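Local structure of phenolic acid decarboxylase (Sedimentibacter hydroxybenzoicus, 7AE5) at residues S62-V67 with N302-N307; F141-A146 with I205-N210; W97-V102 with L234-P239; L323-P328 with V343-T348; M337-A342 with S356-Y361. The protein catalyses the reversible, non-oxidative decarboxylation of 4-hydroxybenzoate and 3,4-dihydroxybenzoate, using prenylated FMN and manganese as cofactors. One frame throughout, in Å; residues are numbered along the deposited sequence.

Contact 1 (S62-V67 with N302-N307); sequences SVVTNV and NPIFEN
S62 and F305 start a ladder of backbone bonds: S62 O accepts from F305 N at 2.9 Å, F305 O then takes V64 N at 3.1 Å, and V64 O receives N307 N at 3.0 Å. N307 O is approached by several groups. T65 OG1, turned anti to its own amide nitrogen (chi1 -166°), lies 3.2 Å from N307 O. A water that accepts from V67 N at 3.0 Å also sits close to this carbonyl. The ladder is parallel, pairing S62 with I304, V63 with F305 and V64 with E306, and it places strand 304-306 at one margin of a four-stranded mixed sheet whose strand 62-65 bonds on its other side to F53 and V51. The N-terminal and Rift-related parts of the chain are thus joined in a single beta-sheet. On the face holding S62, V64, I304 and E306, V64 CG1 stands between its own N and carbonyl carbon (chi1 70°) and meets I304 CG2 at 3.7 Å. The extended chain of E306 crosses V67 at about a right angle, with E306 CG 4.0 Å from V67 CG2. Its buried carboxylate is satisfied elsewhere: OE2 forms a salt bridge with K145 and OE1 accepts from N209 N. The N307 amide likewise looks outward, OD1 accepting from S144 N and ND2 donating to Y142 O.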
# COMPACT_ATOMS: atom_id res chain seq x y z
N SER C 62 51.94 15.38 23.53
CA SER C 62 51.38 14.09 23.15
C SER C 62 49.96 14.23 22.59
O SER C 62 49.28 15.24 22.77
CB SER C 62 51.36 13.13 24.34
OG SER C 62 52.48 13.34 25.19
N VAL C 63 49.52 13.16 21.92
CA VAL C 63 48.17 13.03 21.39
C VAL C 63 47.64 11.66 21.77
O VAL C 63 48.37 10.66 21.70
CB VAL C 63 48.13 13.23 19.86
CG1 VAL C 63 46.82 12.70 19.27
CG2 VAL C 63 48.30 14.68 19.50
N VAL C 64 46.37 11.60 22.18
CA VAL C 64 45.68 10.34 22.42
C VAL C 64 44.32 10.40 21.74
O VAL C 64 43.64 11.44 21.76
CB VAL C 64 45.55 10.04 23.93
CG1 VAL C 64 44.57 10.99 24.61
CG2 VAL C 64 45.14 8.58 24.15
N THR C 65 43.93 9.30 21.10
CA THR C 65 42.69 9.25 20.33
C THR C 65 42.01 7.91 20.54
O THR C 65 42.62 6.95 21.02
CB THR C 65 42.95 9.50 18.84
OG1 THR C 65 41.71 9.76 18.17
CG2 THR C 65 43.62 8.29 18.20
N ASN C 66 40.73 7.85 20.16
CA ASN C 66 39.89 6.66 20.33
C ASN C 66 39.81 6.25 21.79
O ASN C 66 39.78 5.06 22.12
CB ASN C 66 40.38 5.50 19.46
CG ASN C 66 39.27 4.55 19.07
OD1 ASN C 66 38.19 4.97 18.67
ND2 ASN C 66 39.53 3.25 19.20
N VAL C 67 39.76 7.24 22.68
CA VAL C 67 39.71 6.96 24.11
C VAL C 67 38.40 6.27 24.49
O VAL C 67 38.39 5.31 25.26
CB VAL C 67 39.92 8.26 24.91
CG1 VAL C 67 39.67 8.03 26.39
CG2 VAL C 67 41.33 8.80 24.68
N ASN C 302 53.38 18.93 30.66
CA ASN C 302 53.35 17.96 29.57
C ASN C 302 51.91 17.51 29.27
O ASN C 302 51.58 16.33 29.42
CB ASN C 302 54.24 16.76 29.88
CG ASN C 302 55.71 17.05 29.65
OD1 ASN C 302 56.33 16.50 28.74
ND2 ASN C 302 56.28 17.92 30.48
N PRO C 303 51.04 18.43 28.85
CA PRO C 303 49.64 18.06 28.62
C PRO C 303 49.49 17.11 27.46
O PRO C 303 50.33 17.02 26.56
CB PRO C 303 48.96 19.40 28.33
CG PRO C 303 50.05 20.28 27.85
CD PRO C 303 51.29 19.85 28.56
N ILE C 304 48.36 16.39 27.48
CA ILE C 304 48.04 15.37 26.49
C ILE C 304 46.82 15.84 25.71
O ILE C 304 45.75 16.05 26.29
CB ILE C 304 47.79 14.01 27.16
CG1 ILE C 304 49.08 13.48 27.78
CG2 ILE C 304 47.24 13.03 26.14
CD1 ILE C 304 48.86 12.40 28.82
N PHE C 305 46.99 15.99 24.40
CA PHE C 305 45.91 16.46 23.53
C PHE C 305 44.97 15.29 23.27
O PHE C 305 45.21 14.47 22.38
CB PHE C 305 46.49 17.01 22.23
CG PHE C 305 45.45 17.54 21.27
CD1 PHE C 305 44.22 18.00 21.73
CD2 PHE C 305 45.70 17.58 19.91
CE1 PHE C 305 43.27 18.49 20.86
CE2 PHE C 305 44.75 18.08 19.02
CZ PHE C 305 43.53 18.53 19.50
N GLU C 306 43.90 15.21 24.05
CA GLU C 306 42.88 14.18 23.87
C GLU C 306 41.93 14.63 22.76
O GLU C 306 41.09 15.51 22.98
CB GLU C 306 42.13 13.92 25.17
CG GLU C 306 41.13 12.78 25.07
CD GLU C 306 40.01 12.88 26.09
OE1 GLU C 306 40.00 13.85 26.87
OE2 GLU C 306 39.15 11.98 26.12
N ASN C 307 42.06 14.03 21.58
CA ASN C 307 41.26 14.39 20.43
C ASN C 307 40.54 13.16 19.90
O ASN C 307 40.89 12.02 20.23
CB ASN C 307 42.11 15.03 19.33
CG ASN C 307 41.38 16.14 18.61
OD1 ASN C 307 40.53 16.82 19.18
ND2 ASN C 307 41.72 16.35 17.34
O HOH W 1 39.59 10.17 22.09

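Contact 2 (F141-A146 with I205-N210); sequences FYISKA and ITIGNN
In both I143 and I207, CG1 stands anti to the carbonyl carbon (chi1 -57° and -55°); this leaves I143 CG2 anti to the backbone N, and it is this branch that meets I207 CD1, 3.9 Å away, the two side chains crossing at about a right angle. Next to them A146 packs its CB against I205 CG2 at 3.6 Å, while A146 CA makes a CA-H...O contact with T206 O at 3.4 Å. A146 leads into strand 147-150, which pairs antiparallel with strand 201-207 in the sheet of the Rift-related domain; the contact lies where that pairing begins. The T206 side chain is about 6 Å from that of V164, a predicted prenylated FMN-binding residue. Beyond the strand, polar groups meet through solvent. One water accepts from N209 ND2 at 3.0 Å and donates to K145 O at 3.1 Å; another accepts from G208 N and lies 2.7 Å from K145 O. N209 ND2 also donates to T206 OG1 at 3.1 Å, and T206 OG1 is further bonded to S147 O. The chemistry therefore divides in two: aliphatic groups of I143, A146, I205 and I207 pack where the chain enters the strand pairing, and two bridging waters serve the K145 carbonyl where the direct ladder has not yet begun.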
# COMPACT_ATOMS: atom_id res chain seq x y z
N PHE C 141 42.47 22.64 11.03
CA PHE C 141 42.77 21.70 12.11
C PHE C 141 41.75 21.90 13.22
O PHE C 141 41.48 23.04 13.62
CB PHE C 141 44.19 21.91 12.63
CG PHE C 141 45.24 21.95 11.55
CD1 PHE C 141 45.11 21.18 10.40
CD2 PHE C 141 46.35 22.76 11.68
CE1 PHE C 141 46.07 21.22 9.41
CE2 PHE C 141 47.32 22.80 10.69
CZ PHE C 141 47.18 22.03 9.55
N TYR C 142 41.19 20.80 13.72
CA TYR C 142 40.03 20.86 14.60
C TYR C 142 40.34 20.27 15.96
O TYR C 142 41.01 19.24 16.08
CB TYR C 142 38.85 20.11 13.98
CG TYR C 142 37.89 20.98 13.20
CD1 TYR C 142 38.18 21.37 11.90
CD2 TYR C 142 36.70 21.41 13.76
CE1 TYR C 142 37.31 22.16 11.18
CE2 TYR C 142 35.82 22.20 13.05
CZ TYR C 142 36.13 22.57 11.76
OH TYR C 142 35.25 23.36 11.05
N ILE C 143 39.83 20.94 17.00
CA ILE C 143 39.72 20.36 18.33
C ILE C 143 38.33 19.75 18.43
O ILE C 143 37.33 20.46 18.49
CB ILE C 143 39.95 21.41 19.42
CG1 ILE C 143 41.31 22.08 19.24
CG2 ILE C 143 39.84 20.79 20.80
CD1 ILE C 143 41.47 23.35 20.04
N SER C 144 38.26 18.42 18.45
CA SER C 144 37.01 17.70 18.23
C SER C 144 36.45 17.03 19.47
O SER C 144 35.40 16.38 19.38
CB SER C 144 37.20 16.66 17.13
OG SER C 144 37.87 15.51 17.63
N LYS C 145 37.10 17.17 20.63
CA LYS C 145 36.62 16.48 21.83
C LYS C 145 36.67 17.39 23.06
O LYS C 145 36.90 16.91 24.17
CB LYS C 145 37.42 15.21 22.08
CG LYS C 145 36.66 14.13 22.82
CD LYS C 145 37.58 13.00 23.22
CE LYS C 145 36.82 11.88 23.90
NZ LYS C 145 37.72 10.72 24.16
N ALA C 146 36.46 18.69 22.87
CA ALA C 146 36.52 19.62 23.98
C ALA C 146 35.19 19.66 24.73
O ALA C 146 34.12 19.41 24.16
CB ALA C 146 36.87 21.02 23.49
N ILE C 205 37.16 26.39 27.45
CA ILE C 205 37.28 25.21 26.59
C ILE C 205 38.28 24.27 27.25
O ILE C 205 39.48 24.56 27.29
CB ILE C 205 37.72 25.58 25.17
CG1 ILE C 205 36.71 26.53 24.53
CG2 ILE C 205 37.87 24.33 24.32
CD1 ILE C 205 37.23 27.22 23.29
N THR C 206 37.79 23.15 27.77
CA THR C 206 38.64 22.18 28.47
C THR C 206 38.92 20.98 27.57
O THR C 206 38.01 20.45 26.92
CB THR C 206 37.99 21.72 29.77
OG1 THR C 206 36.86 20.88 29.48
CG2 THR C 206 37.53 22.92 30.59
N ILE C 207 40.18 20.55 27.56
CA ILE C 207 40.65 19.46 26.72
C ILE C 207 41.37 18.45 27.59
O ILE C 207 42.14 18.82 28.48
CB ILE C 207 41.58 19.97 25.60
CG1 ILE C 207 40.88 21.06 24.77
CG2 ILE C 207 42.03 18.83 24.70
CD1 ILE C 207 41.82 21.90 23.94
N GLY C 208 41.11 17.16 27.35
CA GLY C 208 41.72 16.11 28.13
C GLY C 208 41.09 15.97 29.51
O GLY C 208 41.59 16.55 30.48
N ASN C 209 40.01 15.20 29.60
CA ASN C 209 39.20 15.17 30.81
C ASN C 209 38.94 13.74 31.25
O ASN C 209 39.15 12.78 30.50
CB ASN C 209 37.86 15.88 30.60
CG ASN C 209 38.00 17.38 30.49
OD1 ASN C 209 38.42 18.05 31.44
ND2 ASN C 209 37.65 17.93 29.33
N ASN C 210 38.50 13.62 32.50
CA ASN C 210 37.82 12.46 33.06
C ASN C 210 36.80 11.98 32.03
O ASN C 210 36.00 12.79 31.54
CB ASN C 210 37.18 12.85 34.39
CG ASN C 210 36.32 11.74 35.01
OD1 ASN C 210 36.19 10.65 34.47
ND2 ASN C 210 35.73 12.05 36.16
O HOH W 2 36.41 16.34 27.13
O HOH W 3 39.39 16.25 25.02

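Contact 3 (W97-V102 with L234-P239); sequences WDKFPV and LQDGVP
D236, gripped by K99, is the C-prime residue of the Schellman motif that ends helix 227-234, its positive phi turning the chain while the amides of D236 and G237 bond back to the last helical turn. K99 NZ reaches D236 OD2 at 2.7 Å in a salt bridge and comes from above the carboxylate plane, 46° out of it. The lysine gets there by bending at its far end, with chi3 near 64°, which lays CE alongside the turn, 3.6 Å from G237 N. R95 is a second cationic partner of the same OD2, so the carboxylate probably stays charged. The turn brings D236 and G237 against the loop 97-102, and G237 adopts backbone angles that would force a CB against the D236 carbonyl O. This loop leaves helix 86-96 and passes through a cis peptide before P101. At its end V102 directs CG2, the branch anti to its amide nitrogen, onto the chain beyond the turn, 3.6 Å from P239 N and 3.8 Å from P239 CG. At its start W97 meets L234 CD2 obliquely through CE3 at 4.2 Å; the indole is fixed by NE1 bonding to G222 O and by an edge-to-face contact with F230. Within the second segment, Q235 NE2 spans to V238 O at 2.7 Å. The L234 side chain lies about 9 Å from a bound rubidium ion.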
# COMPACT_ATOMS: atom_id res chain seq x y z
N TRP C 97 21.63 7.09 36.77
CA TRP C 97 21.25 8.28 36.02
C TRP C 97 20.68 9.38 36.91
O TRP C 97 20.99 10.56 36.73
CB TRP C 97 20.24 7.92 34.92
CG TRP C 97 20.18 8.93 33.81
CD1 TRP C 97 19.25 9.91 33.66
CD2 TRP C 97 21.08 9.05 32.70
NE1 TRP C 97 19.50 10.64 32.52
CE2 TRP C 97 20.62 10.13 31.92
CE3 TRP C 97 22.22 8.36 32.29
CZ2 TRP C 97 21.27 10.54 30.75
CZ3 TRP C 97 22.86 8.76 31.13
CH2 TRP C 97 22.38 9.84 30.38
N ASP C 98 19.84 9.01 37.88
CA ASP C 98 19.06 9.99 38.63
C ASP C 98 19.58 10.23 40.04
O ASP C 98 18.90 10.89 40.83
CB ASP C 98 17.59 9.55 38.68
CG ASP C 98 16.84 9.89 37.41
OD1 ASP C 98 17.30 10.78 36.66
OD2 ASP C 98 15.78 9.27 37.16
N LYS C 99 20.77 9.73 40.37
CA LYS C 99 21.30 9.90 41.72
C LYS C 99 21.53 11.37 42.02
O LYS C 99 22.20 12.08 41.26
CB LYS C 99 22.60 9.11 41.88
CG LYS C 99 22.42 7.61 41.77
CD LYS C 99 23.76 6.89 41.80
CE LYS C 99 24.48 7.10 43.12
NZ LYS C 99 25.03 5.82 43.66
N PHE C 100 20.98 11.83 43.14
CA PHE C 100 21.13 13.21 43.59
C PHE C 100 20.80 13.27 45.07
O PHE C 100 19.91 12.54 45.53
CB PHE C 100 20.23 14.16 42.79
N PRO C 101 21.47 14.13 45.85
CA PRO C 101 22.49 15.06 45.38
C PRO C 101 23.91 14.49 45.38
O PRO C 101 24.22 13.60 46.17
CB PRO C 101 22.39 16.21 46.38
CG PRO C 101 22.03 15.52 47.66
CD PRO C 101 21.20 14.30 47.29
N VAL C 102 24.74 15.01 44.49
CA VAL C 102 26.18 14.79 44.55
C VAL C 102 26.84 16.08 44.06
O VAL C 102 27.28 16.17 42.91
CB VAL C 102 26.59 13.54 43.75
CG1 VAL C 102 25.93 13.51 42.38
CG2 VAL C 102 28.12 13.39 43.66
N LEU C 234 27.02 9.89 37.74
CA LEU C 234 27.55 8.80 36.93
C LEU C 234 28.73 8.10 37.60
O LEU C 234 29.06 6.98 37.23
CB LEU C 234 27.96 9.31 35.55
CG LEU C 234 26.86 10.01 34.75
CD1 LEU C 234 27.34 10.31 33.34
CD2 LEU C 234 25.59 9.16 34.72
N GLN C 235 29.36 8.75 38.58
CA GLN C 235 30.42 8.13 39.37
C GLN C 235 29.88 7.43 40.61
O GLN C 235 30.61 7.28 41.60
CB GLN C 235 31.46 9.18 39.77
CG GLN C 235 32.14 9.85 38.59
CD GLN C 235 33.26 10.78 39.00
OE1 GLN C 235 34.33 10.79 38.39
NE2 GLN C 235 33.03 11.57 40.04
N ASP C 236 28.61 7.01 40.57
CA ASP C 236 27.97 6.27 41.66
C ASP C 236 27.98 7.05 42.97
O ASP C 236 28.10 6.47 44.05
CB ASP C 236 28.62 4.89 41.85
CG ASP C 236 27.61 3.81 42.16
OD1 ASP C 236 28.02 2.67 42.46
OD2 ASP C 236 26.39 4.09 42.10
N GLY C 237 27.85 8.37 42.89
CA GLY C 237 27.75 9.20 44.07
C GLY C 237 29.05 9.73 44.62
O GLY C 237 29.11 10.07 45.81
N VAL C 238 30.09 9.84 43.79
CA VAL C 238 31.38 10.38 44.20
C VAL C 238 31.55 11.73 43.53
O VAL C 238 31.63 11.80 42.29
CB VAL C 238 32.53 9.43 43.84
CG1 VAL C 238 33.87 10.08 44.15
CG2 VAL C 238 32.39 8.11 44.59
N PRO C 239 31.61 12.83 44.28
CA PRO C 239 31.71 14.15 43.65
C PRO C 239 33.03 14.32 42.91
O PRO C 239 34.05 13.74 43.26
CB PRO C 239 31.63 15.12 44.84
CG PRO C 239 31.04 14.32 45.96
CD PRO C 239 31.53 12.92 45.75

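Contact 4 (L323-P328 with V343-T348); sequences LNTSVP and VNAMYT
S326 and A345 meet where helix 323-336 lies on strand 340-347. With OG anti to the carbonyl carbon (chi1 -45°), the serine faces the strand and accepts from A345 N at 3.0 Å, while its own proton goes back to A322 O within the helix. CB of S326 lies 3.2 Å from V343 O, two residues before A345. T325 splits its branches between the two elements: OG1 turns to M321 O, and CG2, anti to the backbone N, is left to touch A345 O at 3.7 Å. This helix precedes the strand in the chain and runs roughly against it, the segment axes being 147° apart and 6.4 Å at closest approach; the strand is an edge of the five-stranded mixed sheet of the C-terminal domain, and the small residues S326 and A345 probably let the helix come near. Further along, L323 and M346 run alongside each other in the same direction, with L323 CD2 3.7 Å from M346 SD; the methionine chain, extended at chi2, bends at chi3 near -29°. The backbone beside it is shaped by an Asx turn, N344 OD1 accepting from M346 N at 3.3 Å. N344 ND2 keeps Y347 OH in its amide plane at 3.1 Å and also bonds to P394 O. M346 CB sits over the centre of one face of the Y347 ring, and T348 OG1 bonds to T405 OG1 of another copy of this protein.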
# COMPACT_ATOMS: atom_id res chain seq x y z
N LEU C 323 24.61 5.21 24.74
CA LEU C 323 23.74 4.91 25.86
C LEU C 323 23.18 6.15 26.54
O LEU C 323 22.12 6.07 27.18
CB LEU C 323 24.49 4.05 26.88
CG LEU C 323 24.95 2.68 26.38
CD1 LEU C 323 25.40 1.81 27.54
CD2 LEU C 323 23.84 2.00 25.60
N ASN C 324 23.86 7.29 26.43
CA ASN C 324 23.31 8.53 26.98
C ASN C 324 22.12 9.02 26.17
O ASN C 324 21.37 9.88 26.65
CB ASN C 324 24.39 9.61 27.04
CG ASN C 324 25.26 9.64 25.80
OD1 ASN C 324 25.45 8.62 25.14
ND2 ASN C 324 25.81 10.81 25.49
N THR C 325 21.93 8.51 24.95
CA THR C 325 20.70 8.75 24.22
C THR C 325 19.62 7.75 24.63
O THR C 325 18.44 8.10 24.72
CB THR C 325 20.95 8.65 22.71
OG1 THR C 325 21.95 9.60 22.33
CG2 THR C 325 19.67 8.92 21.93
N SER C 326 20.02 6.51 24.93
CA SER C 326 19.07 5.43 25.14
C SER C 326 18.44 5.47 26.53
O SER C 326 17.26 5.15 26.69
CB SER C 326 19.75 4.08 24.91
OG SER C 326 20.53 4.10 23.73
N VAL C 327 19.22 5.84 27.55
CA VAL C 327 18.70 5.85 28.92
C VAL C 327 17.55 6.84 29.10
O VAL C 327 16.53 6.46 29.70
CB VAL C 327 19.84 6.07 29.93
CG1 VAL C 327 19.28 6.34 31.32
CG2 VAL C 327 20.76 4.86 29.96
N PRO C 328 17.63 8.09 28.62
CA PRO C 328 16.47 8.98 28.77
C PRO C 328 15.23 8.47 28.07
O PRO C 328 14.13 8.53 28.64
CB PRO C 328 16.96 10.30 28.16
CG PRO C 328 18.44 10.24 28.30
CD PRO C 328 18.79 8.81 28.07
N VAL C 343 15.87 -0.06 25.97
CA VAL C 343 15.81 0.73 24.74
C VAL C 343 17.23 0.86 24.21
O VAL C 343 18.13 1.34 24.92
CB VAL C 343 15.18 2.11 24.97
CG1 VAL C 343 15.27 2.95 23.70
CG2 VAL C 343 13.73 1.96 25.41
N ASN C 344 17.43 0.44 22.96
CA ASN C 344 18.70 0.58 22.26
C ASN C 344 18.49 1.64 21.18
O ASN C 344 17.98 1.35 20.10
CB ASN C 344 19.15 -0.76 21.67
CG ASN C 344 20.34 -0.63 20.72
OD1 ASN C 344 20.94 0.43 20.59
ND2 ASN C 344 20.69 -1.74 20.07
N ALA C 345 18.89 2.88 21.49
CA ALA C 345 18.76 4.01 20.58
C ALA C 345 20.13 4.55 20.16
O ALA C 345 20.34 5.76 20.09
CB ALA C 345 17.92 5.12 21.21
N MET C 346 21.06 3.64 19.87
CA MET C 346 22.47 3.99 19.69
C MET C 346 22.85 4.34 18.26
O MET C 346 24.03 4.60 18.00
CB MET C 346 23.35 2.82 20.15
CG MET C 346 23.14 2.37 21.58
SD MET C 346 24.32 1.08 22.04
CE MET C 346 24.62 0.29 20.45
N TYR C 347 21.91 4.36 17.32
CA TYR C 347 22.24 4.35 15.90
C TYR C 347 21.88 5.69 15.27
O TYR C 347 20.69 6.00 15.08
CB TYR C 347 21.55 3.18 15.22
CG TYR C 347 21.87 1.88 15.91
CD1 TYR C 347 23.19 1.44 16.01
CD2 TYR C 347 20.88 1.11 16.50
CE1 TYR C 347 23.50 0.26 16.66
CE2 TYR C 347 21.19 -0.07 17.15
CZ TYR C 347 22.50 -0.49 17.22
OH TYR C 347 22.81 -1.66 17.87
N THR C 348 22.90 6.47 14.95
CA THR C 348 22.76 7.80 14.34
C THR C 348 21.85 8.69 15.18
O THR C 348 20.81 9.18 14.73
CB THR C 348 22.26 7.68 12.90
OG1 THR C 348 22.84 6.53 12.28
CG2 THR C 348 22.65 8.92 12.10

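Contact 5 (M337-A342 with S356-Y361); sequences MPEVVA and STKVRY
A classic beta bulge sets V341 and A342 opposite the single residue S356, the antiparallel register of strands 340-347 and 352-357 slipping by one residue between the V340-T357 and A342-S356 pairs. S356 O is therefore gripped twice, by V341 N at 2.8 Å and by A342 N at 3.3 Å, both from the same face of its plane, while S356 N donates to A342 O at 3.0 Å. K358 N closes the pairing on E339 O at 2.8 Å, beside the type I turn M337-V340. Among the side chains, S356 OG stands between its backbone N and carbonyl carbon (chi1 70°), which tucks it against V341 CB at 3.3 Å. T357 OG1 lies 3.0 Å from E339 O. E339 folds at chi2 (100°) to send its carboxylate to R360, whose chain it crosses at about a right angle. R360 NE approaches E339 OE1 on the syn side but tilted out of the carboxylate plane; the modelled OE1-NE separation is short enough to make its exact value doubtful. The other oxygen, OE2, has a weak bond to the Y364 hydroxyl. K334 bonds to the carbonyls of P338 and V340, and M337 packs on M379 of a neighbouring copy of this protein. The chemistry implies two kinds of tie at this hairpin end: a shared carbonyl absorbs the extra residue of the bulge, and an ion pair near the surface spans the chain beyond the last strand pairing.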
# COMPACT_ATOMS: atom_id res chain seq x y z
N MET C 337 4.84 2.62 30.63
CA MET C 337 4.87 1.25 30.11
C MET C 337 5.93 0.47 30.87
O MET C 337 7.04 0.25 30.37
CB MET C 337 5.14 1.25 28.61
CG MET C 337 4.03 1.89 27.82
SD MET C 337 4.54 2.39 26.17
CE MET C 337 2.98 2.33 25.32
N PRO C 338 5.62 0.03 32.09
CA PRO C 338 6.60 -0.73 32.87
C PRO C 338 7.01 -2.05 32.22
O PRO C 338 7.97 -2.67 32.69
CB PRO C 338 5.87 -0.96 34.20
CG PRO C 338 4.41 -0.91 33.83
CD PRO C 338 4.34 0.19 32.81
N GLU C 339 6.32 -2.48 31.16
CA GLU C 339 6.68 -3.71 30.46
C GLU C 339 7.93 -3.55 29.61
O GLU C 339 8.50 -4.56 29.18
CB GLU C 339 5.51 -4.15 29.59
CG GLU C 339 4.31 -4.58 30.40
CD GLU C 339 3.26 -3.50 30.47
OE1 GLU C 339 2.13 -3.79 30.89
OE2 GLU C 339 3.57 -2.35 30.08
N VAL C 340 8.38 -2.32 29.37
CA VAL C 340 9.57 -2.11 28.56
C VAL C 340 10.79 -2.55 29.35
O VAL C 340 10.99 -2.15 30.50
CB VAL C 340 9.67 -0.64 28.13
CG1 VAL C 340 11.04 -0.36 27.54
CG2 VAL C 340 8.58 -0.31 27.13
N VAL C 341 11.63 -3.37 28.72
CA VAL C 341 12.81 -3.92 29.38
C VAL C 341 14.05 -3.09 29.10
O VAL C 341 14.84 -2.82 30.00
CB VAL C 341 12.99 -5.40 28.96
CG1 VAL C 341 14.29 -5.96 29.49
CG2 VAL C 341 11.82 -6.23 29.44
N ALA C 342 14.24 -2.66 27.85
CA ALA C 342 15.42 -1.89 27.48
C ALA C 342 15.16 -1.17 26.17
O ALA C 342 14.34 -1.60 25.35
CB ALA C 342 16.66 -2.78 27.35
N SER C 356 13.13 -3.61 23.56
CA SER C 356 12.70 -4.88 24.10
C SER C 356 11.62 -4.63 25.15
O SER C 356 11.75 -3.74 25.99
CB SER C 356 13.86 -5.66 24.72
OG SER C 356 14.32 -5.06 25.91
N THR C 357 10.56 -5.42 25.09
CA THR C 357 9.44 -5.20 26.00
C THR C 357 8.70 -6.51 26.20
O THR C 357 8.77 -7.43 25.38
CB THR C 357 8.49 -4.13 25.46
OG1 THR C 357 7.49 -3.84 26.44
CG2 THR C 357 7.82 -4.62 24.18
N LYS C 358 8.00 -6.59 27.33
CA LYS C 358 6.98 -7.61 27.51
C LYS C 358 5.69 -7.14 26.85
O LYS C 358 5.30 -5.98 27.01
CB LYS C 358 6.76 -7.89 29.00
CG LYS C 358 6.05 -9.20 29.28
CD LYS C 358 4.69 -8.99 29.92
CE LYS C 358 4.01 -10.31 30.21
NZ LYS C 358 4.78 -11.13 31.19
N VAL C 359 5.05 -8.02 26.10
CA VAL C 359 3.84 -7.68 25.37
C VAL C 359 2.65 -7.92 26.30
O VAL C 359 2.31 -9.06 26.61
CB VAL C 359 3.71 -8.49 24.08
CG1 VAL C 359 2.52 -8.01 23.26
CG2 VAL C 359 4.99 -8.37 23.26
N ARG C 360 2.02 -6.83 26.76
CA ARG C 360 0.88 -6.94 27.66
C ARG C 360 -0.26 -7.71 27.00
O ARG C 360 -0.73 -8.72 27.52
CB ARG C 360 0.42 -5.55 28.09
CG ARG C 360 -0.00 -5.46 29.54
CD ARG C 360 -0.85 -4.22 29.80
NE ARG C 360 -0.03 -3.01 29.81
CZ ARG C 360 -0.52 -1.78 29.79
NH1 ARG C 360 -1.82 -1.55 29.80
NH2 ARG C 360 0.32 -0.75 29.76
N TYR C 361 -0.73 -7.22 25.86
CA TYR C 361 -1.79 -7.87 25.10
C TYR C 361 -1.49 -7.72 23.62
O TYR C 361 -0.55 -7.02 23.22
CB TYR C 361 -3.17 -7.30 25.46
CG TYR C 361 -3.21 -5.79 25.62
CD1 TYR C 361 -2.84 -4.95 24.58
CD2 TYR C 361 -3.62 -5.21 26.82
CE1 TYR C 361 -2.88 -3.57 24.72
CE2 TYR C 361 -3.66 -3.84 26.97
CZ TYR C 361 -3.29 -3.02 25.92
OH TYR C 361 -3.33 -1.66 26.06

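Overall arrangement
Contacts 1 and 2 touch directly, their centres about 9 Å apart: besides the ion pair of E306 with K145, V67 CB packs 3.4 Å from K145 NZ, tying the mixed sheet to the segment 141-146. Contact 2 reaches contact 3 through a probable hydrogen bond between N210 ND2 and Q235 OE1, 2.9 Å long. W97 carries the chain of contacts onward, its indole CD2 packing 3.5 Å from V327 CG1 of contact 4. Contacts 4 and 5 then share strand 340-347, with centres about 17 Å apart. Toward the predicted prenylated FMN site, contact 2 comes nearest, whereas contact 5 lies away from the annotated sites and about 42 Å, centre to centre, from contact 1.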